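Local structure of HTH-type transcriptional regulator KdgR (1YSP) at residues D4-A9 with V35-I40; D10-E15 with A165-A170. The protein represses transcription of eda and of genes for uptake and catabolism of 2-keto-3-deoxygluconate, this chain being its C-terminal IclR-type domain. All blocks are in the same frame, centred on the assembly; numbering follows the deposited sequence. Where two conformers were deposited one is given.

Contact 1. Residues D4-A9 with V35-I40; sequences DLIRSA and VYIHKI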
loop_
_atom_site.group_PDB
_atom_site.type_symbol
_atom_site.label_atom_id
_atom_site.label_comp_id
_atom_site.label_asym_id
_atom_site.label_seq_id
_atom_site.Cartn_x
_atom_site.Cartn_y
_atom_site.Cartn_z
ATOM N N ASP A 4 -6.395 -8.974 -16.049
ATOM C CA ASP A 4 -5.902 -7.755 -16.649
ATOM C C ASP A 4 -5.172 -6.842 -15.658
ATOM O O ASP A 4 -4.181 -6.241 -16.035
ATOM C CB ASP A 4 -7.074 -6.989 -17.272
ATOM C CG ASP A 4 -7.912 -7.858 -18.217
ATOM O OD1 ASP A 4 -7.327 -8.614 -19.028
ATOM O OD2 ASP A 4 -9.158 -7.785 -18.137
ATOM N N LEU A 5 -5.670 -6.721 -14.426
ATOM C CA LEU A 5 -4.989 -5.906 -13.394
ATOM C C LEU A 5 -3.552 -6.389 -13.185
ATOM O O LEU A 5 -2.620 -5.581 -13.151
ATOM C CB LEU A 5 -5.775 -5.888 -12.054
ATOM C CG LEU A 5 -5.056 -5.377 -10.776
ATOM C CD1 LEU A 5 -4.510 -3.959 -10.898
ATOM C CD2 LEU A 5 -5.935 -5.485 -9.502
ATOM N N ILE A 6 -3.375 -7.695 -13.042
ATOM C CA ILE A 6 -2.050 -8.274 -12.763
ATOM C C ILE A 6 -1.149 -8.126 -14.011
ATOM O O ILE A 6 0.037 -7.812 -13.906
ATOM C CB ILE A 6 -2.151 -9.718 -12.173
ATOM C CG1 ILE A 6 -2.668 -9.641 -10.716
ATOM C CG2 ILE A 6 -0.794 -10.428 -12.225
ATOM C CD1 ILE A 6 -2.998 -10.979 -10.013
ATOM N N ARG A 7 -1.725 -8.319 -15.194
ATOM C CA ARG A 7 -0.921 -8.169 -16.419
ATOM C C ARG A 7 -0.367 -6.742 -16.585
ATOM O O ARG A 7 0.823 -6.560 -16.873
ATOM C CB ARG A 7 -1.725 -8.600 -17.641
ATOM C CG ARG A 7 -0.846 -9.050 -18.816
ATOM C CD ARG A 7 -1.703 -9.789 -19.904
ATOM N NE ARG A 7 -0.883 -10.118 -21.085
ATOM C CZ ARG A 7 -1.348 -10.656 -22.223
ATOM N NH1 ARG A 7 -2.644 -10.942 -22.377
ATOM N NH2 ARG A 7 -0.516 -10.898 -23.221
ATOM N N SER A 8 -1.206 -5.735 -16.323
ATOM C CA SER A 8 -0.761 -4.316 -16.445
ATOM C C SER A 8 0.184 -3.972 -15.326
ATOM O O SER A 8 1.137 -3.198 -15.526
ATOM C CB SER A 8 -1.927 -3.336 -16.369
ATOM O OG SER A 8 -2.705 -3.356 -17.564
ATOM N N ALA A 9 -0.146 -4.456 -14.125
ATOM C CA ALA A 9 0.683 -4.196 -12.952
ATOM C C ALA A 9 2.054 -4.822 -13.162
ATOM O O ALA A 9 3.053 -4.203 -12.843
ATOM C CB ALA A 9 0.039 -4.799 -11.722
ATOM N N VAL A 35 -3.997 -9.034 0.838
ATOM C CA VAL A 35 -3.391 -10.224 0.243
ATOM C C VAL A 35 -2.414 -9.768 -0.846
ATOM O O VAL A 35 -2.786 -8.974 -1.663
ATOM C CB VAL A 35 -4.489 -11.189 -0.390
ATOM C CG1 VAL A 35 -5.439 -10.421 -1.324
ATOM C CG2 VAL A 35 -3.806 -12.314 -1.162
ATOM N N TYR A 36 -1.176 -10.246 -0.848
ATOM C CA TYR A 36 -0.276 -9.883 -1.957
ATOM C C TYR A 36 -0.650 -10.691 -3.201
ATOM O O TYR A 36 -0.581 -11.899 -3.179
ATOM C CB TYR A 36 1.193 -10.061 -1.581
ATOM C CG TYR A 36 1.655 -9.082 -0.527
ATOM C CD1 TYR A 36 1.445 -7.714 -0.683
ATOM C CD2 TYR A 36 2.328 -9.514 0.611
ATOM C CE1 TYR A 36 1.867 -6.810 0.273
ATOM C CE2 TYR A 36 2.757 -8.589 1.589
ATOM C CZ TYR A 36 2.513 -7.253 1.409
ATOM O OH TYR A 36 2.912 -6.322 2.353
ATOM N N ILE A 37 -1.095 -10.010 -4.252
ATOM C CA ILE A 37 -1.463 -10.680 -5.508
ATOM C C ILE A 37 -0.340 -10.710 -6.582
ATOM O O ILE A 37 -0.346 -11.612 -7.448
ATOM C CB ILE A 37 -2.810 -10.153 -6.068
ATOM C CG1 ILE A 37 -2.761 -8.630 -6.319
ATOM C CG2 ILE A 37 -3.954 -10.500 -5.075
ATOM C CD1 ILE A 37 -3.990 -8.038 -7.021
ATOM N N HIS A 38 0.616 -9.763 -6.528
ATOM C CA HIS A 38 1.833 -9.826 -7.379
ATOM C C HIS A 38 3.061 -9.316 -6.624
ATOM O O HIS A 38 2.926 -8.573 -5.664
ATOM C CB HIS A 38 1.647 -9.061 -8.698
ATOM C CG HIS A 38 2.596 -9.479 -9.794
ATOM N ND1 HIS A 38 2.987 -10.787 -9.992
ATOM C CD2 HIS A 38 3.183 -8.761 -10.782
ATOM C CE1 HIS A 38 3.793 -10.851 -11.041
ATOM N NE2 HIS A 38 3.932 -9.634 -11.539
ATOM N N LYS A 39 4.255 -9.746 -7.033
ATOM C CA LYS A 39 5.493 -9.244 -6.430
ATOM C C LYS A 39 6.597 -9.269 -7.483
ATOM O O LYS A 39 6.624 -10.194 -8.324
ATOM C CB LYS A 39 5.897 -10.167 -5.258
ATOM C CG LYS A 39 6.898 -9.587 -4.323
ATOM C CD LYS A 39 7.458 -10.622 -3.278
ATOM C CE LYS A 39 8.633 -10.026 -2.491
ATOM N NZ LYS A 39 9.338 -11.032 -1.654
ATOM N N ILE A 40 7.461 -8.255 -7.459
ATOM C CA ILE A 40 8.736 -8.280 -8.191
ATOM C C ILE A 40 9.840 -8.058 -7.149
ATOM O O ILE A 40 9.898 -6.996 -6.502
ATOM C CB ILE A 40 8.825 -7.220 -9.297
ATOM C CG1 ILE A 40 7.641 -7.305 -10.277
ATOM C CG2 ILE A 40 10.221 -7.265 -9.988
ATOM C CD1 ILE A 40 7.568 -8.558 -11.114
#
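Residues 4-9, the N-terminal turn and a half of helix 4-20, run over strand residues 35-40 with Ile6 above Ile37 and His38. The axes of the two short segments come within 9.2 Å of each other, and their N-to-C directions differ by 31°, so helix and strand run in broadly the same direction, at an oblique angle. The closest pair of CA atoms is Ile6 and His38, 6.8 Å apart. A classic beta bulge shapes the strand here: Ile37 and His38 stand together opposite Leu26 of strand 24-30, and both direct their CB atoms to the helix, where regular strand neighbours would alternate.

Ile6 uses both of its branches. With CG1 anti to the carbonyl carbon (chi1 -72°) and the chain extended, CD1 reaches the base of Ile37, 4.0 Å from Ile37 CB and 3.7 Å from Ile37 O. The other branch, CG2, lies over one face of the His38 imidazole, displaced toward the rim and 4.3 Å from His38 CG. Beside it Leu5 meets Ile37 at about a right angle, methyl against methyl, with Leu5 CD2 4.1 Å from Ile37 CD1. The contact is one of van der Waals packing by Ile6 and Leu5, against Ile37 and over the face of the His38 ring. His38 NE2 is hydrogen-bonded to OD1 of Asp10, one turn further along the same helix.

Strand 33-40 lies between strands 55-57 and 24-30 of the antiparallel sheet. From the helix, Ala9 touches Leu26 of strand 24-30, while Leu5 and Ala9 also pack on Ile168 of helix 151-172, which lies alongside helix 4-20.

Contact 2. Residues D10-E15 with A165-A170; sequences DIQMRE and ARKISA. With SO4 (sulfate ion), chain B.
The partly buried interface between helix 4-20 and helix 151-172, the first and last helices of the domain, is bridged by Gln12, which meets Ile168 on its inner side and Lys167 on its outer side. Gln12 CG lies 3.9 Å from Ile168 CG1, the two side chains sliding past each other in opposite directions. Gln12 then bends at chi2 (-60°), which swings its amide across the Lys167 chain at about a right angle. Lys167 CD sits 3.6 Å from Gln12 OE1 and equally far from Gln12 NE2, so the lysine methylene sits over the face of the amide, tilted from its normal, rather than beside one of its ends.

The terminal ammonium of the extended lysine is tied back by water: one molecule donates to Gln12 OE1 at 2.6 Å and accepts from Lys167 NZ at 3.0 Å. In this GAF-related fold the two helices pack side by side along the antiparallel sheet, and Ile168 continues inward to Val129 and Leu140 of its strands. On the solvent side of Gln12 and Lys167 lies a sulfate, probably from the crystallisation liquor; Lys167 NZ makes a weak, long bond to its O3 (3.5 Å), and Ile11 CG2 touches its O4. On the far side of helix 4-20, Arg14 NE forms a salt bridge with Asp10 OD1 (2.8 Å), nearly straight at 163° and in the guanidinium plane; Asp10 OD1 thus has a second partner besides His38.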
loop_
_atom_site.group_PDB
_atom_site.type_symbol
_atom_site.label_atom_id
_atom_site.label_comp_id
_atom_site.label_asym_id
_atom_site.label_seq_id
_atom_site.Cartn_x
_atom_site.Cartn_y
_atom_site.Cartn_z
ATOM N N ASP A 10 2.092 -6.046 -13.696
ATOM C CA ASP A 10 3.350 -6.768 -13.859
ATOM C C ASP A 10 4.367 -5.929 -14.634
ATOM O O ASP A 10 5.566 -5.866 -14.246
ATOM C CB ASP A 10 3.126 -8.134 -14.543
ATOM C CG ASP A 10 4.445 -8.822 -14.893
ATOM O OD1 ASP A 10 5.191 -9.235 -13.964
ATOM O OD2 ASP A 10 4.759 -8.910 -16.116
ATOM N N ILE A 11 3.895 -5.297 -15.725
ATOM C CA ILE A 11 4.719 -4.430 -16.557
ATOM C C ILE A 11 5.267 -3.204 -15.817
ATOM O O ILE A 11 6.449 -2.868 -15.907
ATOM C CB ILE A 11 3.906 -3.970 -17.858
ATOM C CG1 ILE A 11 3.651 -5.210 -18.740
ATOM C CG2 ILE A 11 4.613 -2.864 -18.620
ATOM C CD1 ILE A 11 2.356 -5.126 -19.578
ATOM N N GLN A 12 4.387 -2.542 -15.077
ATOM C CA GLN A 12 4.776 -1.327 -14.386
ATOM C C GLN A 12 5.642 -1.635 -13.158
ATOM O O GLN A 12 6.535 -0.829 -12.797
ATOM C CB GLN A 12 3.532 -0.507 -14.009
ATOM C CG GLN A 12 2.702 -0.067 -15.205
ATOM C CD GLN A 12 3.485 0.794 -16.161
ATOM O OE1 GLN A 12 4.314 1.619 -15.744
ATOM N NE2 GLN A 12 3.239 0.610 -17.471
ATOM N N MET A 13 5.404 -2.784 -12.559
ATOM C CA MET A 13 6.227 -3.239 -11.400
ATOM C C MET A 13 7.644 -3.611 -11.839
ATOM O O MET A 13 8.639 -3.304 -11.177
ATOM C CB MET A 13 5.552 -4.397 -10.705
ATOM C CG MET A 13 4.236 -3.982 -9.936
ATOM S SD MET A 13 3.261 -5.411 -9.434
ATOM C CE MET A 13 4.247 -6.118 -8.109
ATOM N N ARG A 14 7.741 -4.298 -12.983
ATOM C CA ARG A 14 9.072 -4.591 -13.540
ATOM C C ARG A 14 9.823 -3.301 -13.869
ATOM O O ARG A 14 11.021 -3.195 -13.560
ATOM C CB ARG A 14 8.999 -5.584 -14.720
ATOM C CG ARG A 14 8.561 -6.996 -14.293
ATOM C CD ARG A 14 8.029 -7.866 -15.491
ATOM N NE ARG A 14 7.758 -9.214 -15.016
ATOM C CZ ARG A 14 8.628 -10.211 -14.971
ATOM N NH1 ARG A 14 9.850 -10.066 -15.449
ATOM N NH2 ARG A 14 8.264 -11.358 -14.457
ATOM N N GLU A 15 9.111 -2.297 -14.390
ATOM C CA GLU A 15 9.663 -0.957 -14.585
ATOM C C GLU A 15 10.171 -0.236 -13.279
ATOM O O GLU A 15 11.273 0.339 -13.236
ATOM C CB GLU A 15 8.690 -0.096 -15.387
ATOM C CG GLU A 15 9.163 1.324 -15.684
ATOM C CD GLU A 15 10.181 1.440 -16.839
ATOM O OE1 GLU A 15 10.856 0.461 -17.233
ATOM O OE2 GLU A 15 10.288 2.558 -17.354
ATOM N N ALA A 165 1.012 3.549 -11.063
ATOM C CA ALA A 165 -0.403 3.333 -10.719
ATOM C C ALA A 165 -1.384 3.988 -11.702
ATOM O O ALA A 165 -2.420 3.406 -12.019
ATOM C CB ALA A 165 -0.678 3.822 -9.294
ATOM N N ARG A 166 -1.072 5.200 -12.149
ATOM C CA ARG A 166 -1.961 5.868 -13.070
ATOM C C ARG A 166 -2.085 5.110 -14.390
ATOM O O ARG A 166 -3.190 5.001 -14.933
ATOM C CB ARG A 166 -1.552 7.313 -13.238
ATOM C CG ARG A 166 -2.098 8.154 -12.094
ATOM C CD ARG A 166 -1.205 9.311 -11.772
ATOM N NE ARG A 166 -1.649 10.015 -10.570
ATOM C CZ ARG A 166 -0.848 10.698 -9.756
ATOM N NH1 ARG A 166 0.453 10.765 -10.003
ATOM N NH2 ARG A 166 -1.344 11.308 -8.682
ATOM N N LYS A 167 -0.972 4.544 -14.866
ATOM C CA LYS A 167 -0.993 3.699 -16.081
ATOM C C LYS A 167 -1.837 2.436 -15.858
ATOM O O LYS A 167 -2.736 2.089 -16.674
ATOM C CB LYS A 167 0.447 3.374 -16.551
ATOM C CG LYS A 167 1.258 4.613 -17.000
ATOM C CD LYS A 167 2.660 4.191 -17.584
ATOM C CE LYS A 167 3.326 5.355 -18.303
ATOM N NZ LYS A 167 4.817 5.117 -18.266
ATOM N N ILE A 168 -1.609 1.751 -14.742
ATOM C CA ILE A 168 -2.410 0.546 -14.433
ATOM C C ILE A 168 -3.923 0.860 -14.375
ATOM O O ILE A 168 -4.751 0.109 -14.934
ATOM C CB ILE A 168 -2.002 -0.095 -13.095
ATOM C CG1 ILE A 168 -0.523 -0.541 -13.106
ATOM C CG2 ILE A 168 -2.914 -1.314 -12.751
ATOM C CD1 ILE A 168 0.008 -0.937 -11.631
ATOM N N SER A 169 -4.246 1.933 -13.667
ATOM C CA SER A 169 -5.637 2.443 -13.540
ATOM C C SER A 169 -6.245 2.818 -14.887
ATOM O O SER A 169 -7.375 2.407 -15.209
ATOM C CB SER A 169 -5.666 3.632 -12.571
ATOM O OG SER A 169 -5.374 3.135 -11.249
ATOM N N ALA A 170 -5.498 3.575 -15.683
ATOM C CA ALA A 170 -5.908 3.879 -17.070
ATOM C C ALA A 170 -6.218 2.624 -17.896
ATOM O O ALA A 170 -7.227 2.579 -18.636
ATOM C CB ALA A 170 -4.849 4.751 -17.773
HETATM S S SO4 B . 6.225 1.308 -19.997
HETATM O O1 SO4 B . 7.309 1.594 -20.952
HETATM O O2 SO4 B . 6.738 1.425 -18.588
HETATM O O3 SO4 B . 5.204 2.250 -20.180
HETATM O O4 SO4 B . 5.688 -0.070 -20.214
HETATM O O HOH W 1 5.673 3.837 -15.643
#

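Both contacts use helix 4-20, contact 1 through its N-terminal turn and a half against the sheet and contact 2 through the residues that follow, against helix 151-172. Each is partly buried, with one buried residue among those that touch: Leu5 in contact 1, Ile168 in contact 2. These two meet, Leu5 CD1 lying 3.6 Å from Ile168 CG2, so the apolar sides of the contacts merge. Their chemistry differs: contact 1 is van der Waals packing, whereas contact 2 passes outward into a glutamine, a lysine, water and sulfate at the surface. The probable hydrogen bond from His38 to Asp10 is the polar connection between the two.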